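Local coordinates for omega-class glutathione S-transferase (Bombyx mori, PDB 3WD6), which binds glutathione and probably acts as a glutathione transferase and a glutathione-dependent dehydroascorbate reductase, at residues P22-N27 and E56-D61; E187-F192 and V198-S203. All coordinates share one frame; numbering follows the deposited sequence.

Contact 1: P22-N27 and E56-D61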
ATOM      1  N   PRO A  22     -11.607  10.459 -21.001  1.00 32.33           N
ATOM      2  CA  PRO A  22     -11.527  11.880 -20.651  1.00 34.89           C
ATOM      3  C   PRO A  22     -11.031  12.077 -19.202  1.00 35.77           C
ATOM      4  O   PRO A  22     -11.309  11.243 -18.322  1.00 34.16           O
ATOM      5  CB  PRO A  22     -12.988  12.363 -20.769  1.00 32.41           C
ATOM      6  CG  PRO A  22     -13.797  11.173 -21.271  1.00 29.27           C
ATOM      7  CD  PRO A  22     -12.991   9.950 -20.965  1.00 34.03           C
ATOM      8  N   LEU A  23     -10.306  13.170 -18.976  1.00 32.84           N
ATOM      9  CA  LEU A  23      -9.854  13.587 -17.651  1.00 32.62           C
ATOM     10  C   LEU A  23     -10.980  14.310 -16.901  1.00 33.20           C
ATOM     11  O   LEU A  23     -11.368  15.409 -17.289  1.00 38.83           O
ATOM     12  CB  LEU A  23      -8.671  14.550 -17.813  1.00 31.81           C
ATOM     13  CG  LEU A  23      -8.077  15.267 -16.600  1.00 31.57           C
ATOM     14  CD1 LEU A  23      -7.856  14.272 -15.476  1.00 33.96           C
ATOM     15  CD2 LEU A  23      -6.759  15.998 -16.948  1.00 29.68           C
ATOM     16  N   PRO A  24     -11.504  13.711 -15.819  1.00 30.85           N
ATOM     17  CA  PRO A  24     -12.570  14.386 -15.056  1.00 29.47           C
ATOM     18  C   PRO A  24     -12.104  15.742 -14.504  1.00 30.06           C
ATOM     19  O   PRO A  24     -11.007  15.842 -13.950  1.00 29.47           O
ATOM     20  CB  PRO A  24     -12.844  13.417 -13.900  1.00 29.24           C
ATOM     21  CG  PRO A  24     -12.311  12.073 -14.393  1.00 30.62           C
ATOM     22  CD  PRO A  24     -11.125  12.410 -15.236  1.00 30.20           C
ATOM     23  N   PRO A  25     -12.925  16.789 -14.670  1.00 32.69           N
ATOM     24  CA  PRO A  25     -12.543  18.138 -14.217  1.00 29.24           C
ATOM     25  C   PRO A  25     -12.364  18.205 -12.698  1.00 27.91           C
ATOM     26  O   PRO A  25     -13.134  17.568 -11.983  1.00 29.05           O
ATOM     27  CB  PRO A  25     -13.741  19.007 -14.637  1.00 25.83           C
ATOM     28  CG  PRO A  25     -14.890  18.036 -14.851  1.00 26.95           C
ATOM     29  CD  PRO A  25     -14.262  16.751 -15.301  1.00 31.18           C
ATOM     30  N   PHE A  26     -11.374  18.955 -12.215  1.00 29.38           N
ATOM     31  CA  PHE A  26     -11.205  19.152 -10.775  1.00 27.73           C
ATOM     32  C   PHE A  26     -12.472  19.806 -10.207  1.00 26.41           C
ATOM     33  O   PHE A  26     -13.088  20.645 -10.868  1.00 26.89           O
ATOM     34  CB  PHE A  26      -9.972  20.016 -10.512  1.00 26.31           C
ATOM     35  CG  PHE A  26      -9.603  20.149  -9.046  1.00 32.16           C
ATOM     36  CD1 PHE A  26      -8.810  19.185  -8.416  1.00 27.86           C
ATOM     37  CD2 PHE A  26     -10.023  21.257  -8.299  1.00 29.83           C
ATOM     38  CE1 PHE A  26      -8.456  19.318  -7.074  1.00 24.28           C
ATOM     39  CE2 PHE A  26      -9.674  21.388  -6.954  1.00 25.80           C
ATOM     40  CZ  PHE A  26      -8.887  20.420  -6.351  1.00 26.40           C
ATOM     41  N   ASN A  27     -12.865  19.418  -8.995  1.00 24.45           N
ATOM     42  CA  ASN A  27     -14.135  19.862  -8.426  1.00 24.44           C
ATOM     43  C   ASN A  27     -14.013  20.305  -6.960  1.00 27.35           C
ATOM     44  O   ASN A  27     -15.034  20.502  -6.264  1.00 24.64           O
ATOM     45  CB  ASN A  27     -15.217  18.775  -8.570  1.00 24.35           C
ATOM     46  CG  ASN A  27     -14.923  17.520  -7.722  1.00 29.65           C
ATOM     47  OD1 ASN A  27     -14.866  17.580  -6.483  1.00 28.40           O
ATOM     48  ND2 ASN A  27     -14.765  16.374  -8.391  1.00 27.96           N
ATOM     49  N   GLU A  56     -11.548  11.926  -3.381  1.00 23.22           N
ATOM     50  CA  GLU A  56     -12.133  11.139  -4.461  1.00 24.14           C
ATOM     51  C   GLU A  56     -11.006  10.329  -5.103  1.00 23.50           C
ATOM     52  O   GLU A  56      -9.812  10.697  -5.007  1.00 21.15           O
ATOM     53  CB  GLU A  56     -12.794  12.054  -5.509  1.00 24.34           C
ATOM     54  CG  GLU A  56     -11.826  13.096  -6.082  1.00 24.39           C
ATOM     55  CD  GLU A  56     -12.416  13.874  -7.248  1.00 27.10           C
ATOM     56  OE1 GLU A  56     -11.635  14.434  -8.054  1.00 28.48           O
ATOM     57  OE2 GLU A  56     -13.660  13.937  -7.354  1.00 29.81           O
ATOM     58  N   VAL A  57     -11.384   9.233  -5.754  1.00 21.58           N
ATOM     59  CA  VAL A  57     -10.414   8.353  -6.385  1.00 22.19           C
ATOM     60  C   VAL A  57     -10.624   8.362  -7.889  1.00 20.69           C
ATOM     61  O   VAL A  57     -11.741   8.194  -8.352  1.00 22.00           O
ATOM     62  CB  VAL A  57     -10.574   6.888  -5.883  1.00 22.79           C
ATOM     63  CG1 VAL A  57      -9.625   5.941  -6.625  1.00 19.85           C
ATOM     64  CG2 VAL A  57     -10.372   6.797  -4.365  1.00 19.36           C
ATOM     65  N   VAL A  58      -9.551   8.561  -8.648  1.00 19.94           N
ATOM     66  CA  VAL A  58      -9.570   8.304 -10.085  1.00 24.21           C
ATOM     67  C   VAL A  58      -8.651   7.120 -10.385  1.00 20.78           C
ATOM     68  O   VAL A  58      -7.444   7.196 -10.155  1.00 22.12           O
ATOM     69  CB  VAL A  58      -9.138   9.541 -10.922  1.00 24.24           C
ATOM     70  CG1 VAL A  58      -8.959   9.140 -12.403  1.00 22.72           C
ATOM     71  CG2 VAL A  58     -10.170  10.653 -10.798  1.00 20.28           C
ATOM     72  N   ASN A  59      -9.220   6.019 -10.870  1.00 23.98           N
ATOM     73  CA  ASN A  59      -8.424   4.814 -11.128  1.00 24.40           C
ATOM     74  C   ASN A  59      -7.787   4.791 -12.511  1.00 25.09           C
ATOM     75  O   ASN A  59      -8.394   5.221 -13.491  1.00 31.01           O
ATOM     76  CB  ASN A  59      -9.254   3.565 -10.871  1.00 23.69           C
ATOM     77  CG  ASN A  59      -9.457   3.322  -9.396  1.00 24.00           C
ATOM     78  OD1 ASN A  59      -8.547   3.575  -8.583  1.00 20.73           O
ATOM     79  ND2 ASN A  59     -10.647   2.851  -9.027  1.00 23.99           N
ATOM     80  N   ILE A  60      -6.557   4.301 -12.588  1.00 25.49           N
ATOM     81  CA  ILE A  60      -5.794   4.378 -13.832  1.00 29.58           C
ATOM     82  C   ILE A  60      -5.375   3.009 -14.327  1.00 29.56           C
ATOM     83  O   ILE A  60      -4.710   2.267 -13.602  1.00 27.74           O
ATOM     84  CB  ILE A  60      -4.494   5.184 -13.655  1.00 26.53           C
ATOM     85  CG1 ILE A  60      -4.786   6.626 -13.192  1.00 27.44           C
ATOM     86  CG2 ILE A  60      -3.688   5.136 -14.918  1.00 24.65           C
ATOM     87  CD1 ILE A  60      -5.575   7.476 -14.178  1.00 28.68           C
ATOM     88  N   ASP A  61      -5.761   2.694 -15.564  1.00 32.61           N
ATOM     89  CA  ASP A  61      -5.283   1.509 -16.279  1.00 29.85           C
ATOM     90  C   ASP A  61      -3.791   1.696 -16.586  1.00 30.96           C
ATOM     91  O   ASP A  61      -3.415   2.603 -17.329  1.00 31.53           O
ATOM     92  CB  ASP A  61      -6.091   1.345 -17.570  1.00 35.09           C
ATOM     93  CG  ASP A  61      -5.820   0.034 -18.270  1.00 35.11           C
ATOM     94  OD1 ASP A  61      -4.636  -0.267 -18.518  1.00 36.33           O
ATOM     95  OD2 ASP A  61      -6.791  -0.695 -18.578  1.00 36.63           O
TER
HETATM   96  O   HOH W   1     -11.731  16.999  -7.626  1.00 31.21           O

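Contact 2: E187-F192 and V198-S203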
ATOM      1  N   GLU A 187      -0.919  -7.189   3.619  1.00 17.58           N
ATOM      2  CA  GLU A 187      -2.224  -7.543   3.082  1.00 18.84           C
ATOM      3  C   GLU A 187      -2.027  -8.603   2.009  1.00 19.70           C
ATOM      4  O   GLU A 187      -2.801  -9.566   1.912  1.00 19.26           O
ATOM      5  CB  GLU A 187      -2.966  -6.320   2.500  1.00 18.09           C
ATOM      6  CG  GLU A 187      -4.399  -6.656   2.041  1.00 16.60           C
ATOM      7  CD  GLU A 187      -5.281  -5.438   1.725  1.00 19.36           C
ATOM      8  OE1 GLU A 187      -6.099  -5.512   0.773  1.00 20.32           O
ATOM      9  OE2 GLU A 187      -5.188  -4.406   2.437  1.00 20.53           O
ATOM     10  N   ARG A 188      -0.969  -8.428   1.219  1.00 21.15           N
ATOM     11  CA  ARG A 188      -0.668  -9.318   0.097  1.00 20.75           C
ATOM     12  C   ARG A 188      -0.053 -10.641   0.561  1.00 24.18           C
ATOM     13  O   ARG A 188      -0.321 -11.693  -0.023  1.00 24.96           O
ATOM     14  CB  ARG A 188       0.227  -8.603  -0.933  1.00 19.16           C
ATOM     15  CG  ARG A 188      -0.558  -7.725  -1.930  1.00 20.14           C
ATOM     16  CD  ARG A 188       0.084  -6.363  -2.174  1.00 15.05           C
ATOM     17  NE  ARG A 188      -0.755  -5.502  -3.020  1.00 18.24           N
ATOM     18  CZ  ARG A 188      -1.632  -4.613  -2.553  1.00 16.33           C
ATOM     19  NH1 ARG A 188      -1.784  -4.449  -1.248  1.00 17.52           N
ATOM     20  NH2 ARG A 188      -2.347  -3.877  -3.387  1.00 15.06           N
ATOM     21  N   LEU A 189       0.741 -10.594   1.629  1.00 23.35           N
ATOM     22  CA  LEU A 189       1.381 -11.799   2.159  1.00 28.11           C
ATOM     23  C   LEU A 189       0.307 -12.870   2.405  1.00 28.16           C
ATOM     24  O   LEU A 189       0.535 -14.063   2.169  1.00 27.39           O
ATOM     25  CB  LEU A 189       2.163 -11.471   3.453  1.00 28.90           C
ATOM     26  CG  LEU A 189       2.978 -12.526   4.228  1.00 31.27           C
ATOM     27  CD1 LEU A 189       3.947 -11.866   5.213  1.00 31.07           C
ATOM     28  CD2 LEU A 189       2.091 -13.542   4.961  1.00 31.75           C
ATOM     29  N   ARG A 190      -0.864 -12.418   2.858  1.00 25.63           N
ATOM     30  CA  ARG A 190      -1.999 -13.296   3.125  1.00 25.08           C
ATOM     31  C   ARG A 190      -2.383 -14.173   1.909  1.00 28.19           C
ATOM     32  O   ARG A 190      -2.749 -15.343   2.068  1.00 26.37           O
ATOM     33  CB  ARG A 190      -3.194 -12.473   3.626  1.00 22.35           C
ATOM     34  CG  ARG A 190      -3.116 -12.110   5.107  1.00 24.31           C
ATOM     35  CD  ARG A 190      -3.923 -10.844   5.465  1.00 20.53           C
ATOM     36  NE  ARG A 190      -5.377 -10.967   5.355  1.00 23.31           N
ATOM     37  CZ  ARG A 190      -6.106 -10.461   4.353  1.00 26.48           C
ATOM     38  NH1 ARG A 190      -5.515  -9.813   3.353  1.00 26.18           N
ATOM     39  NH2 ARG A 190      -7.430 -10.593   4.346  1.00 25.47           N
ATOM     40  N   ALA A 191      -2.273 -13.621   0.701  1.00 28.34           N
ATOM     41  CA  ALA A 191      -2.615 -14.382  -0.506  1.00 28.14           C
ATOM     42  C   ALA A 191      -1.470 -15.255  -1.001  1.00 28.41           C
ATOM     43  O   ALA A 191      -1.677 -16.150  -1.813  1.00 33.00           O
ATOM     44  CB  ALA A 191      -3.089 -13.466  -1.607  1.00 24.30           C
ATOM     45  N   PHE A 192      -0.261 -14.995  -0.527  1.00 32.29           N
ATOM     46  CA  PHE A 192       0.865 -15.848  -0.884  1.00 35.15           C
ATOM     47  C   PHE A 192       1.071 -16.907   0.185  1.00 40.88           C
ATOM     48  O   PHE A 192       2.043 -17.661   0.132  1.00 44.49           O
ATOM     49  CB  PHE A 192       2.138 -15.023  -1.045  1.00 36.93           C
ATOM     50  CG  PHE A 192       2.145 -14.161  -2.271  1.00 41.33           C
ATOM     51  CD1 PHE A 192       2.613 -14.659  -3.489  1.00 45.76           C
ATOM     52  CD2 PHE A 192       1.676 -12.858  -2.219  1.00 37.70           C
ATOM     53  CE1 PHE A 192       2.617 -13.859  -4.638  1.00 44.66           C
ATOM     54  CE2 PHE A 192       1.677 -12.050  -3.368  1.00 45.00           C
ATOM     55  CZ  PHE A 192       2.149 -12.556  -4.580  1.00 40.12           C
ATOM     56  N   VAL A 198       6.855 -18.194   1.347  1.00 43.82           N
ATOM     57  CA  VAL A 198       6.235 -17.029   1.972  1.00 43.12           C
ATOM     58  C   VAL A 198       5.552 -17.376   3.296  1.00 42.11           C
ATOM     59  O   VAL A 198       5.573 -16.581   4.228  1.00 40.58           O
ATOM     60  CB  VAL A 198       5.183 -16.396   1.039  1.00 44.94           C
ATOM     61  CG1 VAL A 198       4.598 -15.127   1.669  1.00 40.10           C
ATOM     62  CG2 VAL A 198       5.782 -16.111  -0.334  1.00 41.03           C
ATOM     63  N   ARG A 199       4.939 -18.555   3.370  1.00 42.91           N
ATOM     64  CA  ARG A 199       4.153 -18.949   4.544  1.00 48.22           C
ATOM     65  C   ARG A 199       4.956 -18.715   5.822  1.00 47.94           C
ATOM     66  O   ARG A 199       6.166 -18.962   5.859  1.00 48.04           O
ATOM     67  CB  ARG A 199       3.716 -20.419   4.453  1.00 49.50           C
ATOM     68  CG  ARG A 199       2.486 -20.757   5.314  1.00 56.68           C
ATOM     69  CD  ARG A 199       2.229 -22.277   5.431  1.00 64.57           C
ATOM     70  NE  ARG A 199       3.128 -22.925   6.392  1.00 68.52           N
ATOM     71  CZ  ARG A 199       2.831 -23.162   7.673  1.00 69.81           C
ATOM     72  NH1 ARG A 199       1.644 -22.813   8.168  1.00 63.71           N
ATOM     73  NH2 ARG A 199       3.725 -23.751   8.467  1.00 65.63           N
ATOM     74  N   LEU A 200       4.286 -18.242   6.865  1.00 44.60           N
ATOM     75  CA  LEU A 200       4.965 -17.920   8.109  1.00 41.16           C
ATOM     76  C   LEU A 200       4.801 -19.024   9.143  1.00 43.09           C
ATOM     77  O   LEU A 200       3.679 -19.417   9.475  1.00 44.33           O
ATOM     78  CB  LEU A 200       4.441 -16.592   8.667  1.00 40.00           C
ATOM     79  CG  LEU A 200       4.691 -15.354   7.800  1.00 42.28           C
ATOM     80  CD1 LEU A 200       4.223 -14.089   8.511  1.00 36.98           C
ATOM     81  CD2 LEU A 200       6.174 -15.257   7.432  1.00 41.02           C
ATOM     82  N   GLU A 201       5.923 -19.527   9.649  1.00 43.51           N
ATOM     83  CA  GLU A 201       5.892 -20.515  10.727  1.00 45.82           C
ATOM     84  C   GLU A 201       5.290 -19.853  11.970  1.00 43.55           C
ATOM     85  O   GLU A 201       5.832 -18.874  12.488  1.00 44.10           O
ATOM     86  CB  GLU A 201       7.306 -21.052  11.010  1.00 47.97           C
ATOM     87  CG  GLU A 201       7.352 -22.390  11.765  1.00 50.04           C
ATOM     88  CD  GLU A 201       7.089 -22.262  13.276  1.00 49.17           C
ATOM     89  OE1 GLU A 201       7.609 -21.313  13.911  1.00 44.67           O
ATOM     90  OE2 GLU A 201       6.365 -23.124  13.829  1.00 50.79           O
ATOM     91  N   PRO A 202       4.162 -20.389  12.450  1.00 43.83           N
ATOM     92  CA  PRO A 202       3.360 -19.740  13.497  1.00 42.93           C
ATOM     93  C   PRO A 202       4.025 -19.654  14.872  1.00 42.27           C
ATOM     94  O   PRO A 202       3.560 -18.877  15.694  1.00 47.22           O
ATOM     95  CB  PRO A 202       2.098 -20.615  13.578  1.00 43.35           C
ATOM     96  CG  PRO A 202       2.106 -21.439  12.325  1.00 47.55           C
ATOM     97  CD  PRO A 202       3.544 -21.632  11.968  1.00 44.35           C
ATOM     98  N   SER A 203       5.062 -20.430  15.151  1.00 42.48           N
ATOM     99  CA  SER A 203       5.766 -20.218  16.413  1.00 43.26           C
ATOM    100  C   SER A 203       6.690 -18.998  16.288  1.00 44.57           C
ATOM    101  O   SER A 203       6.573 -18.020  17.062  1.00 44.83           O
ATOM    102  CB  SER A 203       6.535 -21.471  16.860  1.00 46.39           C
ATOM    103  OG  SER A 203       7.670 -21.725  16.041  1.00 50.44           O
TER

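Contact 1: P22-N27 and E56-D61
N27 and E56 reach for each other from opposite directions, and the amide of one meets the carboxylate of the other almost at a right angle, their planes 84° apart. The hydrogen bond that joins them runs from N27 ND2 to E56 OE2 at 2.9 Å and is fairly straight. The acceptor lies close to the amide plane, whereas the amide nitrogen approaches OE2 on its syn side but tilted 30° out of the carboxylate plane. In E56, CG sits between the backbone N and the carbonyl carbon (chi1 56°), and the chain beyond it is extended, which carries the carboxylate out from the strand to the loop. A water spans the other branch, donating to E56 OE1 at 2.6 Å and accepting from the backbone N of N27 at 3.0 Å. OE1 also forms a salt bridge with R31, a charge pairing likely to favour the ionised carboxylate. The strand 56-60 belongs to the mixed sheet of the thioredoxin-like N-terminal domain, between strands 16-17 and 31-34, and the loop 22-27 is the connection that leads on to 31-34. An alanine in place of E56 would probably leave the guanidinium of R31 without this counter-charge and the amide of N27 without its acceptor and freer to turn. Further along, the contact turns apolar and slight: P24 faces the strand, and its CG comes within 4.4 Å of V58 CG2. V58 is buried, with L17 and Y33 also against it, while P24 rests on L17 as well; R31 NH1 hydrogen-bonds back to P24 O.

Contact 2: E187-F192 and V198-S203
V198 presses against F192 where the chain turns back after helix 177-189, in the all-helical C-terminal domain of the glutathione transferase fold. This is the tight end of the contact. V198 CB lies 3.5 Å from F192 O, and both its methyls touch F192 CB, CG1 at 3.7 Å and CG2 at 3.9 Å. The ring itself takes no part here: with CG anti to the carbonyl carbon (chi1 -71°), it leads away from V198 and meets the ring of H235, while I136 of helix 127-138 touches both F192 and V198. One turn back along the chain, L189 slides past V198 in the opposite direction, its CG 4.0 Å from V198 CG1. Its CG stands anti to the backbone N (chi1 -178°), and the branch beyond reaches L200, whose side chain it crosses at about a right angle. Y151 of helix 145-165 lies against both leucines and also hydrogen-bonds through OH to V198 O, fixing the loop to that helix. No hydrogen bond joins the two segments directly, and it is apolar surface that holds them together. Toward solvent the contact soon gives out. R199 points away from 187-192, its side chain no nearer than 5.4 Å to that segment, and the exposed residues E201, P202 and S203 carry the chain off toward helix 206-216. R190 also points away from the loop; its NH1 donates to the backbone O of E187 within the carbonyl plane, while the side chain packs on I212 and L216 of helix 206-216. On the buried side, the last hold is between methyls: L200 CD1 lies 4.0 Å from L189 CD1 and 4.2 Å from L189 CD2.

In the fold
From the N terminus the chain passes strand 16-17, runs through loop 22-27 and strand 31-34, and follows helix 39-51 before strand 56-60 returns to that loop. Contact 1 thus closes a loop of 28 intervening residues, which already holds C38 and Y40 of the glutathione pocket, and ties the periphery of the N-terminal domain to its sheet. The chain then passes the remaining pocket residues, L62 to S92, before the C-terminal helices, where contact 2 closes a much shorter loop, with five residues between its segments, after helix 177-189. The two follow in series, neither nesting nor crossing. Their centres lie 34 Å apart on opposite sides of the chain's centre, one in each domain.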